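PDB 3HYW: sulfide-quinone reductase from Aquifex aeolicus, which oxidises hydrogen sulfide with the help of FAD and a quinone, building up polysulfur that is probably released as cyclooctasulfur. Local coordinates for residues L109-E114 with S120-T125; E162-L167 with M182-S187; V221-K224 with K230-Y233. All coordinates share one frame; numbering follows the deposited sequence. Where two conformers were deposited one is given.

Interaction 1 of 3, residues L109-E114 with S120-T125; sequences LVFGAE and STSICT. With FAD (flavin-adenine dinucleotide), chain G; H2S (hydrosulfuric acid), chain J.
The Phe111 ring presents its edge to Ser122, whose CB lies in the plane of the ring at 3.7 Å from CE1. Ser122 OG lies beside the same edge, only slightly off the ring plane, 3.7 Å from CE1, because a chi1 of 69° sets it between the backbone N and the carbonyl carbon. The second flat group is the flavin. Its two ring methyls face the 120-125 loop: Ile123 O is 3.3 Å from FAD C7M, and Cys124 CA is 3.8 Å from FAD C8M.

Leu109 makes the other half of the contact. Both branches of its fork reach Cys124, with CD1 and CD2 each 4.0 Å from Cys124 CB, and CD1 also meets Thr125 CG2 at 4.2 Å. This half is apolar, while the polar end of Thr125 turns to helix 126-141, where OG1 caps His128 N.

Cys124, with Met251 and Phe254, lines the pocket holding hydrogen sulfide, and in the conformer given its SG is 2.7 Å from the sulfur of H2S. The leucine-backed loop thus brings its backbone to the methyl-bearing end of the flavin and its cysteine to the bound sulfide, forming part of the FAD and sulfide site.

Interaction 2 of 3, residues E162-L167 with M182-S187; sequences EFALML and MTFITS
Met182 pushes its terminal methyl into the shallow hollow that Ala164 and Leu167 leave on one side of the helix. CE is the protruding point: it comes to 3.2 Å from Ala164 O, a close approach to the backbone itself, and stays at 4.4 Å from Ala164 CB and also at 4.4 Å from Leu167 CB. The thioether leaves the strand in an extended form and then turns about the CG-SD bond (chi3 68°), and this turn aims CE at the helix.

Phe184, two residues on and therefore on the same side of the strand, supplies the second bump. Its CG is anti to the backbone N (chi1 -167°), and CD1 meets Ala164 CB obliquely at 4.1 Å. The small alanine side chain thus faces both the methionine tip and the phenylalanine ring, and here the two backbones come nearest, with 7.6 Å between Ala164 CA and Phe184 CA. Farther out, Phe210 meets the Phe184 ring edge-to-face, while Ile148 and Val146 of the neighbouring strand touch Ala164 and Leu167.

The axes of helix 162-167 and strand 182-185 approach to 10.1 Å and run antiparallel at 175°. Strands 146-150 and 182-185 are parallel neighbours with helix 158-173 connecting them, so this is the helix-on-sheet packing of a beta-alpha-beta crossover, as in Rossmann-like nucleotide-binding domains.

Interaction 3 of 3, residues V221-K224 with K230-Y233; sequences VAVK and KVIY
Val221 begins the contact by laying its forked side chain obliquely against the Tyr233 ring: CB is 3.6 Å from Tyr233 CD2, and CG1 and CG2 lie at 3.7 and 3.8 Å from that same atom. Shortening this residue to an alanine would probably open a gap beside CD2 and leave the tyrosine ring freer to shift, since both methyls that press on it from one side would be gone. Tyr233 reaches this place with its CG between the backbone N and the carbonyl carbon, and its ring also meets that of His241 on the next strand.

Ala222 contributes its backbone, with O receiving a CA-H...O contact from Tyr233 CA at 3.3 Å.

Val223 forms an antiparallel non-hydrogen-bonded pair with Tyr233. Its CG1 touches Val231 CG1 at 3.8 Å, the two valines crossing on a side of the hairpin where Phe250 meets both of them.

Lys224 closes the segment. Its backbone N donates to Ile232 O at 2.8 Å, close to straight at 163°, while its side chain, bent at chi2 (-56°), leads away from the other segment, and NZ forms a salt bridge with Glu234.

The strand axes make 125°, far from strictly antiparallel. One hydrogen bond joins the two segments, and backbone bonds of Ala222 with Glu234 and Ala225 with Ile232 continue the ladder on the same strands. The side-chain contact is apolar, which implies that polar pairing between these segments is left to the backbone.

In the fold
Along the chain the three contacts follow in series, each closing before the next opens, and their centres lie 14 to 15 Å apart. Interactions 1 and 2 share the mixed sheet, through edge strand 108-110 and inner strand 182-185, and touch where Ile123 CD1 meets Phe163 CB at 3.9 Å. Interaction 3 lies in a hairpin of the separate antiparallel sheet. It packs on interaction 2 through Ile185 CG2, 3.5 Å from Val221 CG2, and joins interaction 1 by a probable hydrogen bond from Glu114 N to Lys224 O. One continuous set of contacts thus runs from the flavin and sulfide site, at interaction 1, out to the hairpin.

Interaction 1 of 3, residues L109-E114 with S120-T125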
loop_
_atom_site.group_PDB
_atom_site.type_symbol
_atom_site.label_atom_id
_atom_site.label_comp_id
_atom_site.label_asym_id
_atom_site.label_seq_id
_atom_site.Cartn_x
_atom_site.Cartn_y
_atom_site.Cartn_z
ATOM N N LEU A 109 -4.732 -8.114 -34.747
ATOM C CA LEU A 109 -4.974 -8.824 -33.503
ATOM C C LEU A 109 -4.413 -10.232 -33.541
ATOM O O LEU A 109 -4.618 -10.958 -34.514
ATOM C CB LEU A 109 -6.468 -8.854 -33.193
ATOM C CG LEU A 109 -7.172 -7.488 -33.231
ATOM C CD1 LEU A 109 -8.648 -7.651 -32.952
ATOM C CD2 LEU A 109 -6.540 -6.519 -32.252
ATOM N N VAL A 110 -3.703 -10.600 -32.476
ATOM C CA VAL A 110 -3.201 -11.969 -32.296
ATOM C C VAL A 110 -3.801 -12.555 -31.019
ATOM O O VAL A 110 -3.495 -12.110 -29.907
ATOM C CB VAL A 110 -1.658 -12.016 -32.215
ATOM C CG1 VAL A 110 -1.147 -13.463 -32.018
ATOM C CG2 VAL A 110 -1.033 -11.388 -33.453
ATOM N N PHE A 111 -4.666 -13.548 -31.195
ATOM C CA PHE A 111 -5.285 -14.257 -30.078
ATOM C C PHE A 111 -4.394 -15.424 -29.673
ATOM O O PHE A 111 -4.684 -16.587 -29.969
ATOM C CB PHE A 111 -6.699 -14.710 -30.462
ATOM C CG PHE A 111 -7.628 -13.564 -30.762
ATOM C CD1 PHE A 111 -8.323 -12.929 -29.735
ATOM C CD2 PHE A 111 -7.780 -13.096 -32.064
ATOM C CE1 PHE A 111 -9.160 -11.857 -30.006
ATOM C CE2 PHE A 111 -8.627 -12.020 -32.342
ATOM C CZ PHE A 111 -9.315 -11.406 -31.315
ATOM N N GLY A 112 -3.301 -15.085 -28.990
ATOM C CA GLY A 112 -2.197 -16.000 -28.730
ATOM C C GLY A 112 -2.438 -17.173 -27.805
ATOM O O GLY A 112 -1.801 -18.207 -27.958
ATOM N N ALA A 113 -3.342 -17.022 -26.840
ATOM C CA ALA A 113 -3.692 -18.128 -25.947
ATOM C C ALA A 113 -4.502 -19.178 -26.702
ATOM O O ALA A 113 -5.289 -18.851 -27.596
ATOM C CB ALA A 113 -4.457 -17.622 -24.722
ATOM N N GLU A 114 -4.279 -20.443 -26.355
ATOM C CA GLU A 114 -4.954 -21.558 -27.009
ATOM C C GLU A 114 -6.459 -21.467 -26.794
ATOM O O GLU A 114 -6.922 -21.360 -25.657
ATOM C CB GLU A 114 -4.426 -22.888 -26.465
ATOM C CG GLU A 114 -4.916 -24.107 -27.217
ATOM C CD GLU A 114 -4.032 -24.456 -28.396
ATOM O OE1 GLU A 114 -3.215 -25.393 -28.256
ATOM O OE2 GLU A 114 -4.142 -23.787 -29.451
ATOM N N SER A 120 -13.103 -17.227 -25.970
ATOM C CA SER A 120 -13.159 -15.974 -25.224
ATOM C C SER A 120 -13.915 -14.901 -26.007
ATOM O O SER A 120 -14.525 -15.185 -27.045
ATOM C CB SER A 120 -11.746 -15.500 -24.878
ATOM O OG SER A 120 -11.771 -14.548 -23.832
ATOM N N THR A 121 -13.892 -13.675 -25.489
ATOM C CA THR A 121 -14.423 -12.516 -26.203
ATOM C C THR A 121 -13.366 -11.426 -26.230
ATOM O O THR A 121 -12.401 -11.466 -25.469
ATOM C CB THR A 121 -15.727 -11.958 -25.569
ATOM O OG1 THR A 121 -15.477 -11.525 -24.226
ATOM C CG2 THR A 121 -16.842 -13.000 -25.574
ATOM N N SER A 122 -13.557 -10.451 -27.113
ATOM C CA SER A 122 -12.657 -9.323 -27.233
ATOM C C SER A 122 -13.457 -8.085 -27.623
ATOM O O SER A 122 -14.559 -8.193 -28.161
ATOM C CB SER A 122 -11.586 -9.624 -28.273
ATOM O OG SER A 122 -12.158 -9.661 -29.563
ATOM N N ILE A 123 -12.901 -6.913 -27.342
ATOM C CA ILE A 123 -13.616 -5.652 -27.518
ATOM C C ILE A 123 -12.811 -4.656 -28.366
ATOM O O ILE A 123 -13.105 -3.461 -28.372
ATOM C CB ILE A 123 -14.008 -5.033 -26.147
ATOM C CG1 ILE A 123 -12.760 -4.638 -25.341
ATOM C CG2 ILE A 123 -14.882 -6.007 -25.345
ATOM C CD1 ILE A 123 -13.055 -4.057 -23.958
ATOM N N CYS A 124 -11.827 -5.170 -29.105
ATOM C CA CYS A 124 -10.856 -4.329 -29.818
ATOM C C CYS A 124 -11.358 -3.793 -31.154
ATOM O O CYS A 124 -10.818 -2.815 -31.673
ATOM C CB CYS A 124 -9.545 -5.089 -30.034
ATOM S SG CYS A 124 -8.621 -5.383 -28.552
ATOM N N THR A 125 -12.358 -4.456 -31.728
ATOM C CA THR A 125 -13.068 -3.916 -32.887
ATOM C C THR A 125 -14.549 -3.816 -32.554
ATOM O O THR A 125 -15.025 -4.471 -31.631
ATOM C CB THR A 125 -12.876 -4.764 -34.170
ATOM O OG1 THR A 125 -13.496 -6.041 -34.003
ATOM C CG2 THR A 125 -11.391 -4.950 -34.506
HETATM P PA FAD G . -7.501 2.353 -35.692
HETATM O O1A FAD G . -8.175 3.579 -35.131
HETATM O O2A FAD G . -7.938 0.997 -35.230
HETATM O O5B FAD G . -7.650 2.459 -37.280
HETATM C C5B FAD G . -7.019 1.583 -38.199
HETATM C C4B FAD G . -7.772 1.711 -39.514
HETATM O O4B FAD G . -7.052 1.057 -40.559
HETATM C C3B FAD G . -9.125 1.023 -39.443
HETATM O O3B FAD G . -10.090 1.839 -40.116
HETATM C C2B FAD G . -8.907 -0.278 -40.191
HETATM O O2B FAD G . -10.114 -0.770 -40.769
HETATM C C1B FAD G . -7.905 0.145 -41.249
HETATM N N9A FAD G . -7.089 -0.957 -41.826
HETATM C C8A FAD G . -6.551 -2.012 -41.176
HETATM N N7A FAD G . -5.860 -2.767 -42.067
HETATM C C5A FAD G . -5.977 -2.177 -43.280
HETATM C C6A FAD G . -5.501 -2.481 -44.554
HETATM N N6A FAD G . -4.744 -3.583 -44.758
HETATM N N1A FAD G . -5.801 -1.659 -45.595
HETATM C C2A FAD G . -6.551 -0.558 -45.413
HETATM N N3A FAD G . -7.025 -0.244 -44.196
HETATM C C4A FAD G . -6.747 -1.033 -43.118
HETATM N N1 FAD G . -6.883 5.247 -26.448
HETATM C C2 FAD G . -7.154 6.302 -25.633
HETATM O O2 FAD G . -6.414 7.306 -25.650
HETATM N N3 FAD G . -8.223 6.297 -24.801
HETATM C C4 FAD G . -9.047 5.230 -24.768
HETATM O O4 FAD G . -10.123 5.199 -23.928
HETATM C C4X FAD G . -8.789 4.138 -25.590
HETATM N N5 FAD G . -9.615 3.068 -25.546
HETATM C C5X FAD G . -9.388 1.999 -26.341
HETATM C C6 FAD G . -10.265 0.911 -26.288
HETATM C C7 FAD G . -10.052 -0.207 -27.088
HETATM C C7M FAD G . -11.024 -1.368 -26.993
HETATM C C8 FAD G . -8.949 -0.229 -27.946
HETATM C C8M FAD G . -8.653 -1.416 -28.843
HETATM C C9 FAD G . -8.075 0.861 -27.989
HETATM C C9A FAD G . -8.287 1.999 -27.195
HETATM N N10 FAD G . -7.451 3.078 -27.245
HETATM C C10 FAD G . -7.687 4.149 -26.443
HETATM C "C1'" FAD G . -6.243 3.042 -28.102
HETATM C "C2'" FAD G . -6.196 3.809 -29.408
HETATM O "O2'" FAD G . -6.614 5.166 -29.204
HETATM C "C3'" FAD G . -7.031 3.071 -30.455
HETATM O "O3'" FAD G . -6.513 1.728 -30.614
HETATM C "C4'" FAD G . -7.011 3.796 -31.793
HETATM O "O4'" FAD G . -8.107 3.309 -32.577
HETATM C "C5'" FAD G . -5.694 3.567 -32.526
HETATM O "O5'" FAD G . -5.668 4.332 -33.727
HETATM P P FAD G . -5.045 3.759 -35.100
HETATM O O1P FAD G . -5.253 4.807 -36.161
HETATM O O2P FAD G . -3.652 3.219 -34.859
HETATM O O3P FAD G . -5.923 2.450 -35.436
HETATM S S H2S J . -7.944 -2.782 -28.387
#

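Interaction 2 of 3, residues E162-L167 with M182-S187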
loop_
_atom_site.group_PDB
_atom_site.type_symbol
_atom_site.label_atom_id
_atom_site.label_comp_id
_atom_site.label_asym_id
_atom_site.label_seq_id
_atom_site.Cartn_x
_atom_site.Cartn_y
_atom_site.Cartn_z
ATOM N N GLU A 162 -11.197 -1.182 -17.821
ATOM C CA GLU A 162 -12.486 -0.529 -18.051
ATOM C C GLU A 162 -13.613 -1.544 -18.092
ATOM O O GLU A 162 -14.613 -1.387 -17.396
ATOM C CB GLU A 162 -12.496 0.245 -19.372
ATOM C CG GLU A 162 -11.830 1.587 -19.349
ATOM C CD GLU A 162 -12.089 2.352 -20.635
ATOM O OE1 GLU A 162 -11.742 1.819 -21.714
ATOM O OE2 GLU A 162 -12.653 3.467 -20.567
ATOM N N PHE A 163 -13.445 -2.574 -18.920
ATOM C CA PHE A 163 -14.477 -3.591 -19.127
ATOM C C PHE A 163 -14.797 -4.350 -17.838
ATOM O O PHE A 163 -15.961 -4.625 -17.542
ATOM C CB PHE A 163 -14.067 -4.572 -20.240
ATOM C CG PHE A 163 -15.136 -5.581 -20.583
ATOM C CD1 PHE A 163 -15.136 -6.848 -19.999
ATOM C CD2 PHE A 163 -16.150 -5.261 -21.483
ATOM C CE1 PHE A 163 -16.136 -7.781 -20.305
ATOM C CE2 PHE A 163 -17.154 -6.189 -21.797
ATOM C CZ PHE A 163 -17.140 -7.450 -21.213
ATOM N N ALA A 164 -13.763 -4.688 -17.079
ATOM C CA ALA A 164 -13.956 -5.380 -15.811
ATOM C C ALA A 164 -14.793 -4.544 -14.836
ATOM O O ALA A 164 -15.722 -5.058 -14.202
ATOM C CB ALA A 164 -12.618 -5.749 -15.206
ATOM N N LEU A 165 -14.474 -3.258 -14.726
ATOM C CA LEU A 165 -15.165 -2.390 -13.780
ATOM C C LEU A 165 -16.563 -1.991 -14.254
ATOM O O LEU A 165 -17.485 -1.850 -13.436
ATOM C CB LEU A 165 -14.297 -1.182 -13.417
ATOM C CG LEU A 165 -13.124 -1.626 -12.537
ATOM C CD1 LEU A 165 -12.018 -0.617 -12.519
ATOM C CD2 LEU A 165 -13.592 -1.954 -11.122
ATOM N N MET A 166 -16.714 -1.858 -15.572
ATOM C CA MET A 166 -18.017 -1.627 -16.214
ATOM C C MET A 166 -18.960 -2.803 -15.985
ATOM O O MET A 166 -20.143 -2.610 -15.709
ATOM C CB MET A 166 -17.850 -1.406 -17.723
ATOM C CG MET A 166 -17.211 -0.089 -18.097
ATOM S SD MET A 166 -17.099 0.126 -19.887
ATOM C CE MET A 166 -16.464 1.773 -19.938
ATOM N N LEU A 167 -18.425 -4.013 -16.127
ATOM C CA LEU A 167 -19.193 -5.229 -15.910
ATOM C C LEU A 167 -19.622 -5.357 -14.447
ATOM O O LEU A 167 -20.777 -5.656 -14.173
ATOM C CB LEU A 167 -18.410 -6.462 -16.372
ATOM C CG LEU A 167 -19.122 -7.823 -16.305
ATOM C CD1 LEU A 167 -20.467 -7.792 -17.048
ATOM C CD2 LEU A 167 -18.225 -8.929 -16.835
ATOM N N MET A 182 -15.468 -12.497 -9.830
ATOM C CA MET A 182 -14.694 -11.801 -10.842
ATOM C C MET A 182 -13.213 -11.871 -10.534
ATOM O O MET A 182 -12.783 -11.592 -9.407
ATOM C CB MET A 182 -15.143 -10.344 -10.974
ATOM C CG MET A 182 -16.520 -10.187 -11.584
ATOM S SD MET A 182 -16.990 -8.477 -11.912
ATOM C CE MET A 182 -15.840 -8.091 -13.233
ATOM N N THR A 183 -12.443 -12.245 -11.552
ATOM C CA THR A 183 -10.999 -12.361 -11.440
ATOM C C THR A 183 -10.332 -11.692 -12.632
ATOM O O THR A 183 -10.722 -11.902 -13.784
ATOM C CB THR A 183 -10.549 -13.844 -11.318
ATOM O OG1 THR A 183 -11.146 -14.422 -10.152
ATOM C CG2 THR A 183 -9.023 -13.954 -11.207
ATOM N N PHE A 184 -9.327 -10.880 -12.337
ATOM C CA PHE A 184 -8.559 -10.186 -13.353
ATOM C C PHE A 184 -7.196 -10.854 -13.453
ATOM O O PHE A 184 -6.509 -11.002 -12.446
ATOM C CB PHE A 184 -8.421 -8.711 -12.965
ATOM C CG PHE A 184 -7.920 -7.834 -14.071
ATOM C CD1 PHE A 184 -8.809 -7.257 -14.972
ATOM C CD2 PHE A 184 -6.563 -7.556 -14.197
ATOM C CE1 PHE A 184 -8.350 -6.439 -16.009
ATOM C CE2 PHE A 184 -6.100 -6.736 -15.224
ATOM C CZ PHE A 184 -6.998 -6.175 -16.128
ATOM N N ILE A 185 -6.818 -11.284 -14.657
ATOM C CA ILE A 185 -5.529 -11.970 -14.862
ATOM C C ILE A 185 -4.711 -11.240 -15.924
ATOM O O ILE A 185 -5.154 -11.072 -17.059
ATOM C CB ILE A 185 -5.698 -13.459 -15.266
ATOM C CG1 ILE A 185 -6.579 -14.205 -14.260
ATOM C CG2 ILE A 185 -4.323 -14.139 -15.392
ATOM C CD1 ILE A 185 -6.706 -15.699 -14.526
ATOM N N THR A 186 -3.518 -10.801 -15.550
ATOM C CA THR A 186 -2.717 -9.976 -16.453
ATOM C C THR A 186 -1.245 -10.386 -16.570
ATOM O O THR A 186 -0.648 -10.935 -15.631
ATOM C CB THR A 186 -2.846 -8.470 -16.086
ATOM O OG1 THR A 186 -2.079 -7.685 -17.006
ATOM C CG2 THR A 186 -2.374 -8.210 -14.647
ATOM N N SER A 187 -0.684 -10.124 -17.750
ATOM C CA SER A 187 0.743 -10.251 -18.016
ATOM C C SER A 187 1.563 -9.143 -17.338
ATOM O O SER A 187 2.770 -9.296 -17.135
ATOM C CB SER A 187 0.988 -10.243 -19.525
ATOM O OG SER A 187 0.167 -9.278 -20.179
#

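Interaction 3 of 3, residues V221-K224 with K230-Y233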
loop_
_atom_site.group_PDB
_atom_site.type_symbol
_atom_site.label_atom_id
_atom_site.label_comp_id
_atom_site.label_asym_id
_atom_site.label_seq_id
_atom_site.Cartn_x
_atom_site.Cartn_y
_atom_site.Cartn_z
ATOM N N VAL A 221 1.617 -13.301 -14.716
ATOM C CA VAL A 221 1.449 -14.669 -15.199
ATOM C C VAL A 221 1.143 -14.655 -16.691
ATOM O O VAL A 221 0.741 -13.633 -17.246
ATOM C CB VAL A 221 0.339 -15.451 -14.434
ATOM C CG1 VAL A 221 0.715 -15.653 -12.964
ATOM C CG2 VAL A 221 -1.013 -14.753 -14.560
ATOM N N ALA A 222 1.330 -15.805 -17.326
ATOM C CA ALA A 222 1.120 -15.939 -18.759
ATOM C C ALA A 222 -0.099 -16.817 -19.006
ATOM O O ALA A 222 -0.057 -18.031 -18.770
ATOM C CB ALA A 222 2.369 -16.549 -19.416
ATOM N N VAL A 223 -1.190 -16.195 -19.453
ATOM C CA VAL A 223 -2.383 -16.931 -19.863
ATOM C C VAL A 223 -2.012 -17.771 -21.080
ATOM O O VAL A 223 -1.524 -17.239 -22.090
ATOM C CB VAL A 223 -3.562 -15.982 -20.188
ATOM C CG1 VAL A 223 -4.771 -16.757 -20.712
ATOM C CG2 VAL A 223 -3.942 -15.184 -18.963
ATOM N N LYS A 224 -2.221 -19.080 -20.966
ATOM C CA LYS A 224 -1.801 -20.030 -21.996
ATOM C C LYS A 224 -2.971 -20.587 -22.799
ATOM O O LYS A 224 -2.818 -20.946 -23.971
ATOM C CB LYS A 224 -1.008 -21.183 -21.370
ATOM C CG LYS A 224 0.373 -20.787 -20.854
ATOM C CD LYS A 224 1.218 -20.140 -21.961
ATOM C CE LYS A 224 2.587 -19.708 -21.464
ATOM N NZ LYS A 224 3.636 -20.706 -21.794
ATOM N N LYS A 230 -12.761 -22.834 -18.375
ATOM C CA LYS A 230 -11.682 -22.357 -17.512
ATOM C C LYS A 230 -10.590 -21.594 -18.259
ATOM O O LYS A 230 -10.484 -21.664 -19.483
ATOM C CB LYS A 230 -11.051 -23.543 -16.753
ATOM C CG LYS A 230 -10.658 -24.723 -17.629
ATOM C CD LYS A 230 -10.370 -25.958 -16.789
ATOM C CE LYS A 230 -10.429 -27.226 -17.613
ATOM N NZ LYS A 230 -9.918 -28.400 -16.850
ATOM N N VAL A 231 -9.787 -20.862 -17.495
ATOM C CA VAL A 231 -8.583 -20.227 -18.011
ATOM C C VAL A 231 -7.386 -20.931 -17.386
ATOM O O VAL A 231 -7.375 -21.219 -16.180
ATOM C CB VAL A 231 -8.561 -18.699 -17.732
ATOM C CG1 VAL A 231 -7.221 -18.071 -18.137
ATOM C CG2 VAL A 231 -9.699 -18.017 -18.479
ATOM N N ILE A 232 -6.410 -21.249 -18.231
ATOM C CA ILE A 232 -5.161 -21.861 -17.794
ATOM C C ILE A 232 -4.022 -20.846 -17.949
ATOM O O ILE A 232 -3.816 -20.280 -19.029
ATOM C CB ILE A 232 -4.847 -23.156 -18.581
ATOM C CG1 ILE A 232 -6.028 -24.134 -18.491
ATOM C CG2 ILE A 232 -3.550 -23.795 -18.074
ATOM C CD1 ILE A 232 -5.927 -25.323 -19.430
ATOM N N TYR A 233 -3.309 -20.605 -16.855
ATOM C CA TYR A 233 -2.173 -19.697 -16.867
ATOM C C TYR A 233 -0.929 -20.366 -16.291
ATOM O O TYR A 233 -1.026 -21.338 -15.543
ATOM C CB TYR A 233 -2.494 -18.384 -16.137
ATOM C CG TYR A 233 -2.753 -18.517 -14.651
ATOM C CD1 TYR A 233 -4.035 -18.775 -14.166
ATOM C CD2 TYR A 233 -1.714 -18.370 -13.730
ATOM C CE1 TYR A 233 -4.274 -18.894 -12.797
ATOM C CE2 TYR A 233 -1.941 -18.482 -12.363
ATOM C CZ TYR A 233 -3.223 -18.741 -11.903
ATOM O OH TYR A 233 -3.445 -18.869 -10.548
#